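Long-range contacts in coat protein (Tobacco streak virus, PDB 4Y6T), which probably self-assembles into the T=3 icosahedral capsid of the virus, binds the 3' end of the viral RNA and plays a part in translation initiation: residues A[35-40]-A[135-140]; A[74-79]-A[100-105]. All blocks are in the same frame, centred on the assembly; numbering follows the deposited sequence.

Contact 1 (A[35-40]-A[135-140]); sequences WSAKTI and RDAKRV
Val-140 lies over one face of the Trp-35 indole, its CB 3.6 Å from the centroid of the six-membered ring and nearly above its centre, a CH-pi contact in which a compact branched side chain suits a broad flat surface. With CG anti to the carbonyl carbon (chi1 -68°), the indole extends alongside the valine, both pointing the same way. Arg-139 shares this tight part. Its guanidinium carries CE3 of Trp-35 on one face and the methylenes of Lys-38 on the other, where CD of Lys-38 comes within 3.4 Å of NH2 of Arg-139. Arginine suits the place because its flat group packs by both faces while its N-H edge makes hydrogen bonds: NH1 gives a nearly straight bond (170°) to Ser-36 O at 3.0 Å and a second to Asp-136 O, each acceptor almost in the guanidinium plane, and a water joins NH2 to Ser-36 O. Asp-44 forms salt bridges with both Lys-38 and Arg-139, which probably offsets their like charges; Lys-38 NZ also bonds to Thr-42 O.

The backbones are joined at two places, by Lys-138 N to Trp-35 O at 2.7 Å within the type II turn 136-139 and by Lys-38 N to Arg-135 O at 3.2 Å just before it; between them, small Ala-37 and Ala-137 let the chains come close. The solvent side is held mainly by one long, exposed side chain. Arg-135, bent at chi3 (-103°), swings NH1 into a hydrogen bond with Thr-39 O, 2.9 Å away, and its CD packs on the backbone of Ile-40.

Segment 35-40 is loop between strands 25-30 and 45-47. The other segment follows strand 125-127 and is loop up to Val-140, which opens strand 140-150; Trp-35 also meets Trp-128 edge-to-face.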
loop_
_atom_site.group_PDB
_atom_site.type_symbol
_atom_site.label_atom_id
_atom_site.label_comp_id
_atom_site.label_asym_id
_atom_site.label_seq_id
_atom_site.Cartn_x
_atom_site.Cartn_y
_atom_site.Cartn_z
ATOM N N TRP A 35 5.914 14.084 16.073
ATOM C CA TRP A 35 5.294 14.382 17.345
ATOM C C TRP A 35 5.186 15.918 17.541
ATOM O O TRP A 35 6.167 16.652 17.450
ATOM C CB TRP A 35 6.131 13.813 18.458
ATOM C CG TRP A 35 6.188 12.296 18.558
ATOM C CD1 TRP A 35 5.845 11.390 17.606
ATOM C CD2 TRP A 35 6.629 11.554 19.668
ATOM N NE1 TRP A 35 6.070 10.099 18.073
ATOM C CE2 TRP A 35 6.587 10.175 19.315
ATOM C CE3 TRP A 35 7.082 11.902 20.917
ATOM C CZ2 TRP A 35 6.896 9.163 20.212
ATOM C CZ3 TRP A 35 7.443 10.895 21.803
ATOM C CH2 TRP A 35 7.326 9.541 21.448
ATOM N N SER A 36 3.984 16.370 17.811
ATOM C CA SER A 36 3.710 17.797 18.106
ATOM C C SER A 36 4.048 18.130 19.557
ATOM O O SER A 36 4.107 17.232 20.404
ATOM C CB SER A 36 2.227 18.099 17.834
ATOM O OG SER A 36 1.405 17.611 18.929
ATOM N N ALA A 37 4.266 19.398 19.841
ATOM C CA ALA A 37 4.344 19.870 21.207
ATOM C C ALA A 37 3.069 19.568 21.947
ATOM O O ALA A 37 2.022 19.307 21.372
ATOM C CB ALA A 37 4.572 21.358 21.250
ATOM N N LYS A 38 3.203 19.412 23.242
ATOM C CA LYS A 38 2.065 19.069 24.046
ATOM C C LYS A 38 2.056 19.936 25.311
ATOM O O LYS A 38 3.047 20.496 25.705
ATOM C CB LYS A 38 2.008 17.526 24.292
ATOM C CG LYS A 38 3.098 16.914 25.113
ATOM C CD LYS A 38 2.848 15.392 25.331
ATOM C CE LYS A 38 3.916 14.770 26.264
ATOM N NZ LYS A 38 3.474 13.433 26.741
ATOM N N THR A 39 0.938 19.982 25.990
ATOM C CA THR A 39 0.702 20.933 27.091
ATOM C C THR A 39 1.009 20.317 28.474
ATOM O O THR A 39 1.593 20.947 29.349
ATOM C CB THR A 39 -0.814 21.356 27.002
ATOM O OG1 THR A 39 -0.938 22.236 25.871
ATOM C CG2 THR A 39 -1.306 22.131 28.254
ATOM N N ILE A 40 0.530 19.096 28.633
ATOM C CA ILE A 40 0.615 18.297 29.813
ATOM C C ILE A 40 1.851 17.417 29.808
ATOM O O ILE A 40 2.070 16.686 28.863
ATOM C CB ILE A 40 -0.624 17.386 29.896
ATOM C CG1 ILE A 40 -1.896 18.229 29.879
ATOM C CG2 ILE A 40 -0.650 16.651 31.210
ATOM C CD1 ILE A 40 -3.217 17.447 30.052
ATOM N N ARG A 135 8.058 17.963 26.542
ATOM C CA ARG A 135 6.867 18.469 25.825
ATOM C C ARG A 135 7.205 19.043 24.495
ATOM O O ARG A 135 6.329 19.504 23.766
ATOM C CB ARG A 135 6.103 19.486 26.709
ATOM C CG ARG A 135 5.712 18.886 28.076
ATOM C CD ARG A 135 4.805 19.694 28.997
ATOM N NE ARG A 135 5.673 20.271 30.029
ATOM C CZ ARG A 135 5.295 21.206 30.848
ATOM N NH1 ARG A 135 4.037 21.594 30.842
ATOM N NH2 ARG A 135 6.158 21.669 31.712
ATOM N N ASP A 136 8.459 19.041 24.143
ATOM C CA ASP A 136 8.846 19.693 22.879
ATOM C C ASP A 136 8.338 18.936 21.659
ATOM O O ASP A 136 8.250 17.699 21.668
ATOM C CB ASP A 136 10.353 19.828 22.740
ATOM C CG ASP A 136 10.967 20.846 23.708
ATOM O OD1 ASP A 136 10.253 21.320 24.653
ATOM O OD2 ASP A 136 12.193 21.121 23.525
ATOM N N ALA A 137 8.023 19.696 20.624
ATOM C CA ALA A 137 7.752 19.129 19.363
ATOM C C ALA A 137 8.983 18.398 18.877
ATOM O O ALA A 137 10.095 18.795 19.202
ATOM C CB ALA A 137 7.410 20.213 18.376
ATOM N N LYS A 138 8.747 17.321 18.118
ATOM C CA LYS A 138 9.821 16.465 17.615
ATOM C C LYS A 138 10.741 15.881 18.687
ATOM O O LYS A 138 11.873 15.532 18.400
ATOM C CB LYS A 138 10.612 17.186 16.565
ATOM C CG LYS A 138 9.734 17.693 15.430
ATOM C CD LYS A 138 10.591 18.080 14.252
ATOM C CE LYS A 138 10.014 19.241 13.462
ATOM N NZ LYS A 138 10.834 19.432 12.214
ATOM N N ARG A 139 10.291 15.819 19.938
ATOM C CA ARG A 139 11.185 15.370 21.028
ATOM C C ARG A 139 11.675 13.886 20.765
ATOM O O ARG A 139 12.791 13.510 21.171
ATOM C CB ARG A 139 10.515 15.471 22.372
ATOM C CG ARG A 139 9.201 14.701 22.451
ATOM C CD ARG A 139 8.436 15.049 23.680
ATOM N NE ARG A 139 7.099 14.435 23.606
ATOM C CZ ARG A 139 6.088 14.876 22.878
ATOM N NH1 ARG A 139 6.198 16.012 22.184
ATOM N NH2 ARG A 139 4.929 14.221 22.881
ATOM N N VAL A 140 10.851 13.103 20.062
ATOM C CA VAL A 140 11.246 11.880 19.508
ATOM C C VAL A 140 10.865 11.932 18.060
ATOM O O VAL A 140 9.721 12.141 17.743
ATOM C CB VAL A 140 10.542 10.678 20.183
ATOM C CG1 VAL A 140 10.943 9.378 19.511
ATOM C CG2 VAL A 140 10.909 10.606 21.652
HETATM O O HOH W 1 8.649 13.826 15.921
HETATM O O HOH W 2 2.614 15.247 21.286
#

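Contact 2 (A[74-79]-A[100-105]). With EDO (1,2-ethanediol), chain G.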
loop_
_atom_site.group_PDB
_atom_site.type_symbol
_atom_site.label_atom_id
_atom_site.label_comp_id
_atom_site.label_asym_id
_atom_site.label_seq_id
_atom_site.Cartn_x
_atom_site.Cartn_y
_atom_site.Cartn_z
ATOM N N VAL A 74 15.597 14.037 21.573
ATOM C CA VAL A 74 16.266 15.247 21.978
ATOM C C VAL A 74 16.736 15.195 23.421
ATOM O O VAL A 74 17.353 16.121 23.886
ATOM C CB VAL A 74 15.355 16.510 21.801
ATOM C CG1 VAL A 74 14.936 16.671 20.375
ATOM C CG2 VAL A 74 14.134 16.432 22.713
ATOM N N SER A 75 16.521 14.082 24.091
ATOM C CA SER A 75 16.979 13.907 25.464
ATOM C C SER A 75 17.438 12.453 25.680
ATOM O O SER A 75 17.031 11.562 24.945
ATOM C CB SER A 75 15.755 14.180 26.363
ATOM O OG SER A 75 16.013 13.869 27.738
ATOM N N ASP A 76 18.214 12.222 26.703
ATOM C CA ASP A 76 18.388 10.892 27.270
ATOM C C ASP A 76 17.051 10.429 27.836
ATOM O O ASP A 76 16.187 11.246 28.103
ATOM C CB ASP A 76 19.346 10.890 28.459
ATOM C CG ASP A 76 20.777 11.209 28.068
ATOM O OD1 ASP A 76 21.128 11.372 26.843
ATOM O OD2 ASP A 76 21.610 11.336 28.993
ATOM N N GLY A 77 16.866 9.103 27.957
ATOM C CA GLY A 77 15.666 8.583 28.518
ATOM C C GLY A 77 15.597 7.080 28.444
ATOM O O GLY A 77 16.585 6.417 28.184
ATOM N N THR A 78 14.418 6.541 28.673
ATOM C CA THR A 78 14.200 5.165 28.524
ATOM C C THR A 78 12.937 4.863 27.705
ATOM O O THR A 78 12.048 5.718 27.585
ATOM C CB THR A 78 14.087 4.456 29.862
ATOM O OG1 THR A 78 12.923 4.898 30.541
ATOM C CG2 THR A 78 15.298 4.695 30.708
ATOM N N PHE A 79 12.848 3.634 27.184
ATOM C CA PHE A 79 11.666 3.170 26.483
ATOM C C PHE A 79 11.534 1.692 26.566
ATOM O O PHE A 79 12.396 1.001 27.114
ATOM C CB PHE A 79 11.723 3.601 25.028
ATOM C CG PHE A 79 12.706 2.858 24.175
ATOM C CD1 PHE A 79 14.044 2.893 24.416
ATOM C CD2 PHE A 79 12.251 2.077 23.140
ATOM C CE1 PHE A 79 14.943 2.194 23.614
ATOM C CE2 PHE A 79 13.127 1.332 22.347
ATOM C CZ PHE A 79 14.482 1.392 22.570
ATOM N N GLY A 100 17.573 1.974 27.521
ATOM C CA GLY A 100 18.020 3.347 27.607
ATOM C C GLY A 100 18.305 3.946 26.232
ATOM O O GLY A 100 18.564 3.232 25.272
ATOM N N PHE A 101 18.207 5.275 26.123
ATOM C CA PHE A 101 18.729 5.960 24.946
ATOM C C PHE A 101 19.350 7.262 25.341
ATOM O O PHE A 101 19.059 7.818 26.405
ATOM C CB PHE A 101 17.648 6.148 23.883
ATOM C CG PHE A 101 16.455 6.896 24.352
ATOM C CD1 PHE A 101 16.440 8.258 24.384
ATOM C CD2 PHE A 101 15.343 6.223 24.775
ATOM C CE1 PHE A 101 15.318 8.930 24.800
ATOM C CE2 PHE A 101 14.202 6.898 25.208
ATOM C CZ PHE A 101 14.196 8.257 25.220
ATOM N N LYS A 102 20.215 7.745 24.475
ATOM C CA LYS A 102 20.958 8.946 24.690
ATOM C C LYS A 102 20.457 9.996 23.718
ATOM O O LYS A 102 20.093 9.711 22.583
ATOM C CB LYS A 102 22.446 8.734 24.402
ATOM C CG LYS A 102 23.093 7.687 25.250
ATOM C CD LYS A 102 23.415 8.281 26.611
ATOM C CE LYS A 102 23.908 7.215 27.608
ATOM N NZ LYS A 102 23.820 7.636 29.054
ATOM N N LYS A 103 20.470 11.219 24.192
ATOM C CA LYS A 103 20.279 12.421 23.385
ATOM C C LYS A 103 20.996 12.302 22.002
ATOM O O LYS A 103 22.163 11.988 21.938
ATOM C CB LYS A 103 20.944 13.580 24.177
ATOM C CG LYS A 103 20.655 14.986 23.711
ATOM C CD LYS A 103 21.442 15.982 24.533
ATOM C CE LYS A 103 20.814 17.341 24.363
ATOM N NZ LYS A 103 21.797 18.429 24.553
ATOM N N ASN A 104 20.288 12.642 20.951
ATOM C CA ASN A 104 20.860 12.876 19.640
ATOM C C ASN A 104 21.609 11.682 19.102
ATOM O O ASN A 104 22.572 11.823 18.392
ATOM C CB ASN A 104 21.763 14.090 19.683
ATOM C CG ASN A 104 21.008 15.398 19.989
ATOM O OD1 ASN A 104 19.831 15.531 19.718
ATOM N ND2 ASN A 104 21.717 16.369 20.498
ATOM N N THR A 105 21.165 10.499 19.476
ATOM C CA THR A 105 21.857 9.311 19.104
ATOM C C THR A 105 20.853 8.332 18.556
ATOM O O THR A 105 19.962 7.862 19.289
ATOM C CB THR A 105 22.561 8.758 20.324
ATOM O OG1 THR A 105 23.346 9.794 20.869
ATOM C CG2 THR A 105 23.486 7.569 19.989
HETATM C C1 EDO G . 21.440 6.224 21.981
HETATM O O1 EDO G . 20.051 6.379 21.569
HETATM C C2 EDO G . 21.837 5.129 22.901
HETATM O O2 EDO G . 23.239 5.078 22.988
#
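Gly-77 and Phe-101 form an antiparallel hydrogen-bonded pair between strands 77-82 and 99-101, neighbours (E and F) in the CHEF sheet of the viral jelly-roll beta-sandwich. Gly-77 N donates to Phe-101 O at 3.0 Å, and Phe-101 N to Gly-77 O at 2.9 Å. Next to it, Thr-78 and Gly-100 make the non-hydrogen-bonded pair, with Gly-100 CA 3.4 Å from Gly-77 O in a CA-H...O contact.

Aromatic packing lies on the face that carries Phe-101. Its CG sits between the backbone N and the carbonyl carbon (chi1 57°), which folds the ring back over Gly-77, whose CA stands 3.9 Å from the ring centroid in a CH-pi contact. Having no side chain, Gly-77 lets the ring lie directly against its CA. Ser-75 O approaches the ring edge, 3.1 Å from CE1 of Phe-101. Phe-79 meets Phe-101 obliquely, planes at 56°, through CD1 of Phe-79 and CD2 of Phe-101, and both rings pack edge-to-face on Phe-71 of strand 63-73, making a buried aromatic cluster.

Polar side chains work beside the bridge, where one chain enters its strand and the other leaves. Ser-75 OG, buried, donates to Asp-76 O and is itself bonded to Glu-132 N. Lys-102 to Thr-105 form a type II turn, with Thr-105 OG1 donating to Lys-103 O. A short acidic side chain at 76 reaches the second residue of the turn: OD1 of Asp-76 takes Lys-103 N at 2.7 Å and 170° through the anti lone pair.

Overall arrangement
The two contacts have centres about 15 Å apart, on the same side of the chain's centre. In sequence their segments run 35-40, 74-79, 100-105, 135-140, so both halves of contact 2 fall between the halves of contact 1. They meet directly where Arg-139 O lies 2.9 Å from Val-74 N, probably hydrogen-bonded, just after strand 63-73 and just before strand 140-150, neighbours in the BIDG sheet. Trp-128 touches both Trp-35 and Phe-79, a further bridge between them. Contact 1 thus joins two loops and contact 2 two strands of the CHEF sheet, on one side of the jelly roll.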